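Local atomic coordinates of bottromycin amidohydrolase (Streptomyces purpureus, PDB entry 6I5S), a protein that probably hydrolyses the amide bond next to a thiazoline in a bottromycin precursor, as a two-zinc amidohydrolase acting as gatekeeper of the biosynthetic pathway. Residues Y85-A93 with L378-M389; R399-R407 with R418-F428. One frame throughout, in Å; residues are numbered along the deposited sequence.

Interaction 1: Y85-A93 with L378-M389; sequences YVTPGFVDA and LKAATADAYDVM
Strand 90-92 runs across helix 383-388 at 56°, with the axes 8.1 Å apart, and its backbone is pinned where Val91 N donates to Ala381 O (2.9 Å), nearly in line with that carbonyl. Ala381 ends helix 374-381; Thr382 leaves helical geometry before helix 383-388 begins. The chain runs on past Ala93 to the zinc ligands His94 and His96. Val91 carries the side-chain contact. Its CG1, anti to the backbone N (chi1 -172°), meets Met389 CE tip to tip. CG2 lies over one face of the Tyr386 ring, a CH-pi contact 3.9 Å from the centroid. Val91 CB abuts Ala385 CB at 3.5 Å. The Tyr386 hydroxyl donates to Gly89 O at 2.6 Å, from well above the carbonyl plane. Thr382 CG2 sits at the edge of the Phe90 ring, in its plane, while Thr382 OG1 turns back to donate to Leu378 O. A phenylalanine in place of Tyr386 would probably keep the ring under Val91 but leave Gly89 O without this donor. The contact is thus buried and mostly apolar, and within it Val91 N, Gly89 O and Ala381 O each have a partner.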
loop_
_atom_site.group_PDB
_atom_site.type_symbol
_atom_site.label_atom_id
_atom_site.label_comp_id
_atom_site.label_asym_id
_atom_site.label_seq_id
_atom_site.Cartn_x
_atom_site.Cartn_y
_atom_site.Cartn_z
ATOM N N TYR A 85 -12.503 -19.254 -4.112
ATOM C CA TYR A 85 -11.707 -19.012 -2.917
ATOM C C TYR A 85 -11.621 -17.505 -2.717
ATOM O O TYR A 85 -11.384 -16.772 -3.686
ATOM C CB TYR A 85 -10.308 -19.595 -3.091
ATOM C CG TYR A 85 -10.266 -21.066 -3.287
ATOM C CD1 TYR A 85 -10.129 -21.937 -2.213
ATOM C CD2 TYR A 85 -10.383 -21.614 -4.554
ATOM C CE1 TYR A 85 -10.097 -23.350 -2.420
ATOM C CE2 TYR A 85 -10.346 -23.006 -4.744
ATOM C CZ TYR A 85 -10.192 -23.844 -3.659
ATOM O OH TYR A 85 -10.163 -25.228 -3.838
ATOM N N VAL A 86 -11.841 -17.039 -1.483
ATOM C CA VAL A 86 -12.013 -15.622 -1.223
ATOM C C VAL A 86 -11.089 -15.188 -0.107
ATOM O O VAL A 86 -11.000 -15.847 0.933
ATOM C CB VAL A 86 -13.476 -15.310 -0.871
ATOM C CG1 VAL A 86 -13.617 -13.967 -0.272
ATOM C CG2 VAL A 86 -14.308 -15.408 -2.156
ATOM N N THR A 87 -10.442 -14.048 -0.309
ATOM C CA THR A 87 -9.736 -13.337 0.738
ATOM C C THR A 87 -10.373 -11.976 1.001
ATOM O O THR A 87 -11.060 -11.425 0.137
ATOM C CB THR A 87 -8.253 -13.118 0.368
ATOM O OG1 THR A 87 -8.147 -12.189 -0.721
ATOM C CG2 THR A 87 -7.634 -14.426 -0.092
ATOM N N PRO A 88 -10.126 -11.392 2.173
ATOM C CA PRO A 88 -10.419 -9.976 2.360
ATOM C C PRO A 88 -9.685 -9.167 1.304
ATOM O O PRO A 88 -8.645 -9.567 0.763
ATOM C CB PRO A 88 -9.860 -9.692 3.746
ATOM C CG PRO A 88 -9.850 -10.986 4.433
ATOM C CD PRO A 88 -9.464 -11.959 3.375
ATOM N N GLY A 89 -10.219 -7.996 1.015
ATOM C CA GLY A 89 -9.532 -7.091 0.115
ATOM C C GLY A 89 -8.196 -6.671 0.692
ATOM O O GLY A 89 -8.043 -6.577 1.903
ATOM N N PHE A 90 -7.232 -6.434 -0.204
ATOM C CA PHE A 90 -5.874 -6.058 0.180
ATOM C C PHE A 90 -5.773 -4.571 0.490
ATOM O O PHE A 90 -6.545 -3.742 -0.020
ATOM C CB PHE A 90 -4.876 -6.380 -0.950
ATOM C CG PHE A 90 -4.985 -7.782 -1.453
ATOM C CD1 PHE A 90 -5.186 -8.834 -0.583
ATOM C CD2 PHE A 90 -4.928 -8.040 -2.792
ATOM C CE1 PHE A 90 -5.371 -10.141 -1.059
ATOM C CE2 PHE A 90 -5.104 -9.370 -3.271
ATOM C CZ PHE A 90 -5.308 -10.394 -2.373
ATOM N N VAL A 91 -4.777 -4.247 1.320
ATOM C CA VAL A 91 -4.484 -2.871 1.714
ATOM C C VAL A 91 -3.044 -2.574 1.355
ATOM O O VAL A 91 -2.115 -3.199 1.901
ATOM C CB VAL A 91 -4.709 -2.635 3.214
ATOM C CG1 VAL A 91 -4.565 -1.088 3.496
ATOM C CG2 VAL A 91 -6.098 -3.166 3.625
ATOM N N ASP A 92 -2.833 -1.619 0.441
ATOM C CA ASP A 92 -1.478 -1.099 0.244
ATOM C C ASP A 92 -1.173 -0.132 1.390
ATOM O O ASP A 92 -1.717 0.982 1.447
ATOM C CB ASP A 92 -1.301 -0.429 -1.116
ATOM C CG ASP A 92 0.150 -0.032 -1.381
ATOM O OD1 ASP A 92 0.512 0.077 -2.543
ATOM O OD2 ASP A 92 0.933 0.195 -0.409
ATOM N N ALA A 93 -0.313 -0.561 2.288
ATOM C CA ALA A 93 -0.073 0.190 3.528
ATOM C C ALA A 93 0.832 1.416 3.363
ATOM O O ALA A 93 1.062 2.150 4.347
ATOM C CB ALA A 93 0.489 -0.732 4.578
ATOM N N LEU A 378 -0.435 -13.009 3.888
ATOM C CA LEU A 378 -1.846 -12.665 3.734
ATOM C C LEU A 378 -2.351 -11.831 4.914
ATOM O O LEU A 378 -3.095 -10.854 4.731
ATOM C CB LEU A 378 -2.699 -13.917 3.587
ATOM C CG LEU A 378 -4.196 -13.652 3.303
ATOM C CD1 LEU A 378 -4.414 -12.822 2.033
ATOM C CD2 LEU A 378 -4.999 -14.935 3.254
ATOM N N LYS A 379 -1.966 -12.201 6.141
ATOM C CA LYS A 379 -2.322 -11.411 7.315
ATOM C C LYS A 379 -1.785 -9.986 7.215
ATOM O O LYS A 379 -2.484 -9.032 7.536
ATOM C CB LYS A 379 -1.811 -12.096 8.589
ATOM C CG LYS A 379 -2.225 -11.422 9.854
ATOM C CD LYS A 379 -1.747 -12.166 11.120
ATOM C CE LYS A 379 -2.433 -11.569 12.369
ATOM N NZ LYS A 379 -2.006 -12.216 13.633
ATOM N N ALA A 380 -0.532 -9.825 6.800
ATOM C CA ALA A 380 0.038 -8.499 6.583
ATOM C C ALA A 380 -0.709 -7.690 5.518
ATOM O O ALA A 380 -0.832 -6.466 5.639
ATOM C CB ALA A 380 1.489 -8.639 6.151
ATOM N N ALA A 381 -1.239 -8.360 4.490
ATOM C CA ALA A 381 -1.902 -7.707 3.372
ATOM C C ALA A 381 -3.304 -7.285 3.747
ATOM O O ALA A 381 -3.895 -6.416 3.093
ATOM C CB ALA A 381 -1.944 -8.677 2.157
ATOM N N THR A 382 -3.853 -7.867 4.815
ATOM C CA THR A 382 -5.259 -7.687 5.109
ATOM C C THR A 382 -5.522 -7.373 6.580
ATOM O O THR A 382 -5.605 -6.191 6.942
ATOM C CB THR A 382 -6.088 -8.923 4.661
ATOM O OG1 THR A 382 -5.659 -10.137 5.315
ATOM C CG2 THR A 382 -6.002 -9.124 3.165
ATOM N N ALA A 383 -5.783 -8.398 7.398
ATOM C CA ALA A 383 -6.206 -8.211 8.789
ATOM C C ALA A 383 -5.330 -7.227 9.580
ATOM O O ALA A 383 -5.842 -6.407 10.330
ATOM C CB ALA A 383 -6.218 -9.568 9.495
ATOM N N ASP A 384 -3.995 -7.335 9.473
ATOM C CA ASP A 384 -3.164 -6.442 10.287
ATOM C C ASP A 384 -3.179 -5.026 9.739
ATOM O O ASP A 384 -3.002 -4.064 10.497
ATOM C CB ASP A 384 -1.745 -6.987 10.367
ATOM C CG ASP A 384 -1.547 -7.925 11.556
ATOM O OD1 ASP A 384 -2.539 -8.254 12.221
ATOM O OD2 ASP A 384 -0.396 -8.302 11.851
ATOM N N ALA A 385 -3.406 -4.870 8.439
ATOM C CA ALA A 385 -3.565 -3.515 7.888
ATOM C C ALA A 385 -4.884 -2.887 8.329
ATOM O O ALA A 385 -4.948 -1.699 8.651
ATOM C CB ALA A 385 -3.458 -3.523 6.374
ATOM N N TYR A 386 -5.955 -3.656 8.373
ATOM C CA TYR A 386 -7.194 -3.069 8.888
ATOM C C TYR A 386 -7.003 -2.667 10.346
ATOM O O TYR A 386 -7.488 -1.633 10.789
ATOM C CB TYR A 386 -8.348 -4.051 8.745
ATOM C CG TYR A 386 -8.674 -4.316 7.268
ATOM C CD1 TYR A 386 -8.979 -3.264 6.414
ATOM C CD2 TYR A 386 -8.657 -5.602 6.733
ATOM C CE1 TYR A 386 -9.260 -3.470 5.072
ATOM C CE2 TYR A 386 -8.933 -5.832 5.357
ATOM C CZ TYR A 386 -9.225 -4.746 4.546
ATOM O OH TYR A 386 -9.530 -4.887 3.200
ATOM N N ASP A 387 -6.239 -3.453 11.101
ATOM C CA ASP A 387 -5.971 -3.080 12.505
ATOM C C ASP A 387 -5.137 -1.803 12.629
ATOM O O ASP A 387 -5.456 -0.930 13.468
ATOM C CB ASP A 387 -5.272 -4.229 13.259
ATOM C CG ASP A 387 -6.237 -5.303 13.701
ATOM O OD1 ASP A 387 -7.462 -5.135 13.514
ATOM O OD2 ASP A 387 -5.771 -6.313 14.249
ATOM N N VAL A 388 -4.103 -1.662 11.813
ATOM C CA VAL A 388 -3.251 -0.467 11.927
ATOM C C VAL A 388 -4.023 0.791 11.538
ATOM O O VAL A 388 -3.725 1.901 12.026
ATOM C CB VAL A 388 -1.962 -0.615 11.079
ATOM C CG1 VAL A 388 -2.186 -0.342 9.584
ATOM C CG2 VAL A 388 -0.886 0.313 11.659
ATOM N N MET A 389 -5.008 0.655 10.655
ATOM C CA MET A 389 -5.874 1.779 10.270
ATOM C C MET A 389 -6.997 2.047 11.243
ATOM O O MET A 389 -7.739 3.046 11.081
ATOM C CB MET A 389 -6.465 1.504 8.894
ATOM C CG MET A 389 -5.444 1.555 7.762
ATOM S SD MET A 389 -6.150 1.444 6.085
ATOM C CE MET A 389 -6.908 -0.186 6.125
HETATM O O HOH W 1 -0.644 -4.072 4.292
#

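Interaction 2: R399-R407 with R418-F428; sequences RADLVFYRR and RPDGVLVDGVF
Phe404 and Phe428 meet as a T-shaped pair, the edge of Phe428 toward the face of Phe404, with planes at 77° and centroids 5.2 Å apart. Phe428 CE1 stands over the Phe404 ring, offset toward its rim. Leu423 CB packs obliquely on Phe404 CE2, and the Leu402 and Leu423 side chains lie side by side. On the other face of the strand pair, Val403 CG1 touches Pro419 CG at 3.6 Å. The Tyr405 ring runs alongside the same proline. Leu402 with Leu423 and Phe404 with Gly421 are antiparallel hydrogen-bonded pairs. Opposite Phe404, Asp420 and Gly421 form a classic beta bulge. Two carboxylates hold the ends of the strand pair. Asp401 OD1 accepts from Asp425 N (2.8 Å), nearly along its C-O axis, while its OD2 takes Arg399 NE on the syn side at 2.6 Å. With CG anti to the carbonyl carbon (chi1 -61°), Asp420 brings OD2 to Arg406 N at 2.8 Å, met on the anti side. A type I' turn from Val424 to Val427 leads into strand 427-430. Strand 402-405 lies between strand 421-424 and strand 84-95, with Leu402 against Leu59 of strand 57-62 and Phe404 against Phe40 of strand 38-41.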
loop_
_atom_site.group_PDB
_atom_site.type_symbol
_atom_site.label_atom_id
_atom_site.label_comp_id
_atom_site.label_asym_id
_atom_site.label_seq_id
_atom_site.Cartn_x
_atom_site.Cartn_y
_atom_site.Cartn_z
ATOM N N ARG A 399 -18.050 -4.181 5.456
ATOM C CA ARG A 399 -18.069 -3.809 4.055
ATOM C C ARG A 399 -17.592 -4.980 3.208
ATOM O O ARG A 399 -16.628 -5.673 3.521
ATOM C CB ARG A 399 -17.202 -2.569 3.795
ATOM C CG ARG A 399 -17.261 -2.058 2.338
ATOM C CD ARG A 399 -16.669 -0.667 2.114
ATOM N NE ARG A 399 -15.280 -0.551 2.571
ATOM C CZ ARG A 399 -14.855 0.279 3.516
ATOM N NH1 ARG A 399 -15.697 1.098 4.114
ATOM N NH2 ARG A 399 -13.576 0.292 3.858
ATOM N N ALA A 400 -18.279 -5.205 2.107
ATOM C CA ALA A 400 -17.992 -6.342 1.243
ATOM C C ALA A 400 -16.871 -5.945 0.294
ATOM O O ALA A 400 -17.077 -5.588 -0.872
ATOM C CB ALA A 400 -19.251 -6.768 0.510
ATOM N N ASP A 401 -15.666 -5.972 0.842
ATOM C CA ASP A 401 -14.417 -5.792 0.129
ATOM C C ASP A 401 -13.693 -7.148 0.165
ATOM O O ASP A 401 -13.113 -7.522 1.190
ATOM C CB ASP A 401 -13.544 -4.739 0.808
ATOM C CG ASP A 401 -14.123 -3.332 0.804
ATOM O OD1 ASP A 401 -14.873 -2.920 -0.119
ATOM O OD2 ASP A 401 -13.795 -2.591 1.776
ATOM N N LEU A 402 -13.670 -7.857 -0.952
ATOM C CA LEU A 402 -13.194 -9.236 -0.984
ATOM C C LEU A 402 -12.526 -9.513 -2.314
ATOM O O LEU A 402 -12.872 -8.891 -3.314
ATOM C CB LEU A 402 -14.361 -10.201 -0.806
ATOM C CG LEU A 402 -15.157 -10.129 0.497
ATOM C CD1 LEU A 402 -16.413 -11.017 0.410
ATOM C CD2 LEU A 402 -14.225 -10.572 1.644
ATOM N N VAL A 403 -11.610 -10.486 -2.341
ATOM C CA VAL A 403 -10.933 -10.882 -3.570
ATOM C C VAL A 403 -11.252 -12.342 -3.864
ATOM O O VAL A 403 -11.199 -13.188 -2.970
ATOM C CB VAL A 403 -9.418 -10.685 -3.469
ATOM C CG1 VAL A 403 -8.777 -10.801 -4.825
ATOM C CG2 VAL A 403 -9.104 -9.303 -2.842
ATOM N N PHE A 404 -11.595 -12.630 -5.108
ATOM C CA PHE A 404 -12.116 -13.926 -5.531
ATOM C C PHE A 404 -11.146 -14.614 -6.493
ATOM O O PHE A 404 -10.619 -13.970 -7.402
ATOM C CB PHE A 404 -13.431 -13.750 -6.265
ATOM C CG PHE A 404 -14.589 -13.427 -5.388
ATOM C CD1 PHE A 404 -15.611 -14.340 -5.238
ATOM C CD2 PHE A 404 -14.687 -12.210 -4.728
ATOM C CE1 PHE A 404 -16.723 -14.053 -4.455
ATOM C CE2 PHE A 404 -15.784 -11.928 -3.958
ATOM C CZ PHE A 404 -16.801 -12.853 -3.805
ATOM N N TYR A 405 -10.972 -15.934 -6.327
ATOM C CA TYR A 405 -10.105 -16.773 -7.145
ATOM C C TYR A 405 -10.808 -18.085 -7.457
ATOM O O TYR A 405 -11.446 -18.682 -6.577
ATOM C CB TYR A 405 -8.807 -17.080 -6.409
ATOM C CG TYR A 405 -8.016 -15.837 -6.043
ATOM C CD1 TYR A 405 -7.073 -15.302 -6.912
ATOM C CD2 TYR A 405 -8.209 -15.222 -4.821
ATOM C CE1 TYR A 405 -6.309 -14.154 -6.550
ATOM C CE2 TYR A 405 -7.501 -14.032 -4.467
ATOM C CZ TYR A 405 -6.562 -13.535 -5.349
ATOM O OH TYR A 405 -5.831 -12.416 -5.034
ATOM N N ARG A 406 -10.698 -18.526 -8.714
ATOM C CA ARG A 406 -11.253 -19.817 -9.078
ATOM C C ARG A 406 -10.388 -20.953 -8.555
ATOM O O ARG A 406 -10.898 -22.036 -8.259
ATOM C CB ARG A 406 -11.384 -19.922 -10.584
ATOM C CG ARG A 406 -12.466 -19.100 -11.205
ATOM C CD ARG A 406 -13.833 -19.532 -10.736
ATOM N NE ARG A 406 -14.889 -18.874 -11.507
ATOM C CZ ARG A 406 -16.190 -19.006 -11.257
ATOM N NH1 ARG A 406 -16.617 -19.747 -10.230
ATOM N NH2 ARG A 406 -17.073 -18.403 -12.051
ATOM N N ARG A 407 -9.085 -20.734 -8.444
ATOM C CA ARG A 407 -8.166 -21.707 -7.874
ATOM C C ARG A 407 -7.535 -21.105 -6.625
ATOM O O ARG A 407 -7.449 -19.889 -6.494
ATOM C CB ARG A 407 -7.073 -22.095 -8.871
ATOM C CG ARG A 407 -7.588 -22.803 -10.130
ATOM C CD ARG A 407 -6.454 -23.192 -11.081
ATOM N NE ARG A 407 -6.946 -23.950 -12.237
ATOM C CZ ARG A 407 -6.185 -24.401 -13.234
ATOM N NH1 ARG A 407 -4.876 -24.178 -13.243
ATOM N NH2 ARG A 407 -6.740 -25.079 -14.233
ATOM N N ARG A 418 -3.578 -12.093 -9.762
ATOM C CA ARG A 418 -4.535 -12.094 -10.853
ATOM C C ARG A 418 -5.871 -12.631 -10.357
ATOM O O ARG A 418 -6.235 -13.793 -10.603
ATOM C CB ARG A 418 -4.015 -12.939 -12.031
ATOM C CG ARG A 418 -4.752 -12.656 -13.295
ATOM C CD ARG A 418 -4.389 -13.654 -14.382
ATOM N NE ARG A 418 -4.933 -13.188 -15.618
ATOM C CZ ARG A 418 -6.224 -13.252 -15.921
ATOM N NH1 ARG A 418 -7.086 -13.791 -15.049
ATOM N NH2 ARG A 418 -6.642 -12.778 -17.094
ATOM N N PRO A 419 -6.631 -11.813 -9.640
ATOM C CA PRO A 419 -7.949 -12.251 -9.211
ATOM C C PRO A 419 -8.812 -12.586 -10.411
ATOM O O PRO A 419 -8.657 -12.034 -11.501
ATOM C CB PRO A 419 -8.493 -11.045 -8.462
ATOM C CG PRO A 419 -7.317 -10.207 -8.050
ATOM C CD PRO A 419 -6.255 -10.505 -9.102
ATOM N N ASP A 420 -9.721 -13.513 -10.203
ATOM C CA ASP A 420 -10.848 -13.705 -11.095
ATOM C C ASP A 420 -12.053 -12.833 -10.752
ATOM O O ASP A 420 -13.057 -12.879 -11.478
ATOM C CB ASP A 420 -11.221 -15.182 -11.076
ATOM C CG ASP A 420 -10.077 -16.051 -11.556
ATOM O OD1 ASP A 420 -9.589 -15.763 -12.649
ATOM O OD2 ASP A 420 -9.633 -16.954 -10.815
ATOM N N GLY A 421 -12.000 -12.104 -9.654
ATOM C CA GLY A 421 -13.001 -11.111 -9.320
ATOM C C GLY A 421 -12.552 -10.284 -8.155
ATOM O O GLY A 421 -11.817 -10.768 -7.272
ATOM N N VAL A 422 -13.015 -9.041 -8.111
ATOM C CA VAL A 422 -12.749 -8.174 -6.958
ATOM C C VAL A 422 -14.078 -7.531 -6.592
ATOM O O VAL A 422 -14.701 -6.888 -7.434
ATOM C CB VAL A 422 -11.689 -7.094 -7.239
ATOM C CG1 VAL A 422 -11.525 -6.154 -6.025
ATOM C CG2 VAL A 422 -10.364 -7.701 -7.573
ATOM N N LEU A 423 -14.522 -7.762 -5.368
ATOM C CA LEU A 423 -15.715 -7.125 -4.809
ATOM C C LEU A 423 -15.313 -5.882 -4.039
ATOM O O LEU A 423 -14.542 -5.973 -3.072
ATOM C CB LEU A 423 -16.415 -8.095 -3.874
ATOM C CG LEU A 423 -17.813 -7.779 -3.377
ATOM C CD1 LEU A 423 -18.815 -7.709 -4.516
ATOM C CD2 LEU A 423 -18.216 -8.864 -2.410
ATOM N N VAL A 424 -15.849 -4.722 -4.440
ATOM C CA VAL A 424 -15.446 -3.438 -3.879
ATOM C C VAL A 424 -16.704 -2.772 -3.381
ATOM O O VAL A 424 -17.521 -2.330 -4.207
ATOM C CB VAL A 424 -14.758 -2.527 -4.900
ATOM C CG1 VAL A 424 -14.223 -1.276 -4.202
ATOM C CG2 VAL A 424 -13.734 -3.222 -5.683
ATOM N N ASP A 425 -16.863 -2.685 -2.062
ATOM C CA ASP A 425 -18.091 -2.092 -1.460
ATOM C C ASP A 425 -19.316 -2.677 -2.160
ATOM O O ASP A 425 -20.278 -1.963 -2.489
ATOM C CB ASP A 425 -18.070 -0.555 -1.552
ATOM C CG ASP A 425 -19.121 0.117 -0.695
ATOM O OD1 ASP A 425 -19.669 -0.524 0.238
ATOM O OD2 ASP A 425 -19.403 1.330 -0.935
ATOM N N GLY A 426 -19.282 -3.988 -2.406
ATOM C CA GLY A 426 -20.426 -4.696 -3.026
ATOM C C GLY A 426 -20.496 -4.753 -4.537
ATOM O O GLY A 426 -21.313 -5.529 -5.077
ATOM N N VAL A 427 -19.718 -3.955 -5.259
ATOM C CA VAL A 427 -19.714 -4.051 -6.720
ATOM C C VAL A 427 -18.763 -5.172 -7.111
ATOM O O VAL A 427 -17.589 -5.160 -6.724
ATOM C CB VAL A 427 -19.278 -2.729 -7.367
ATOM C CG1 VAL A 427 -19.064 -2.901 -8.850
ATOM C CG2 VAL A 427 -20.266 -1.616 -7.060
ATOM N N PHE A 428 -19.240 -6.100 -7.911
ATOM C CA PHE A 428 -18.415 -7.239 -8.321
ATOM C C PHE A 428 -17.793 -6.954 -9.676
ATOM O O PHE A 428 -18.488 -6.934 -10.694
ATOM C CB PHE A 428 -19.221 -8.531 -8.397
ATOM C CG PHE A 428 -18.361 -9.769 -8.667
ATOM C CD1 PHE A 428 -17.453 -10.209 -7.714
ATOM C CD2 PHE A 428 -18.481 -10.509 -9.855
ATOM C CE1 PHE A 428 -16.662 -11.326 -7.934
ATOM C CE2 PHE A 428 -17.689 -11.635 -10.075
ATOM C CZ PHE A 428 -16.797 -12.061 -9.116
#

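Both contacts reach one mixed sheet, where strands 84-95 and 402-405 are antiparallel neighbours. Their centres lie about 13 Å apart. Val403 N and Thr87 O are 2.7 Å apart, a probable hydrogen bond between them, and the Phe90 ring packs against Tyr405. Interaction 1 is the deeper, about 10 Å from the chain centre, and all its touching residues are buried. It sets helix against strand through apolar side chains, one backbone bond and one tyrosine hydroxyl. Interaction 2 lies about 18 Å out. It too is mostly buried, with exposed residues at its Arg406-Arg407 end. It joins strand to strand by antiparallel backbone pairing that a bulge interrupts at one end, with aromatic packing inside and carboxylates and arginines toward its ends.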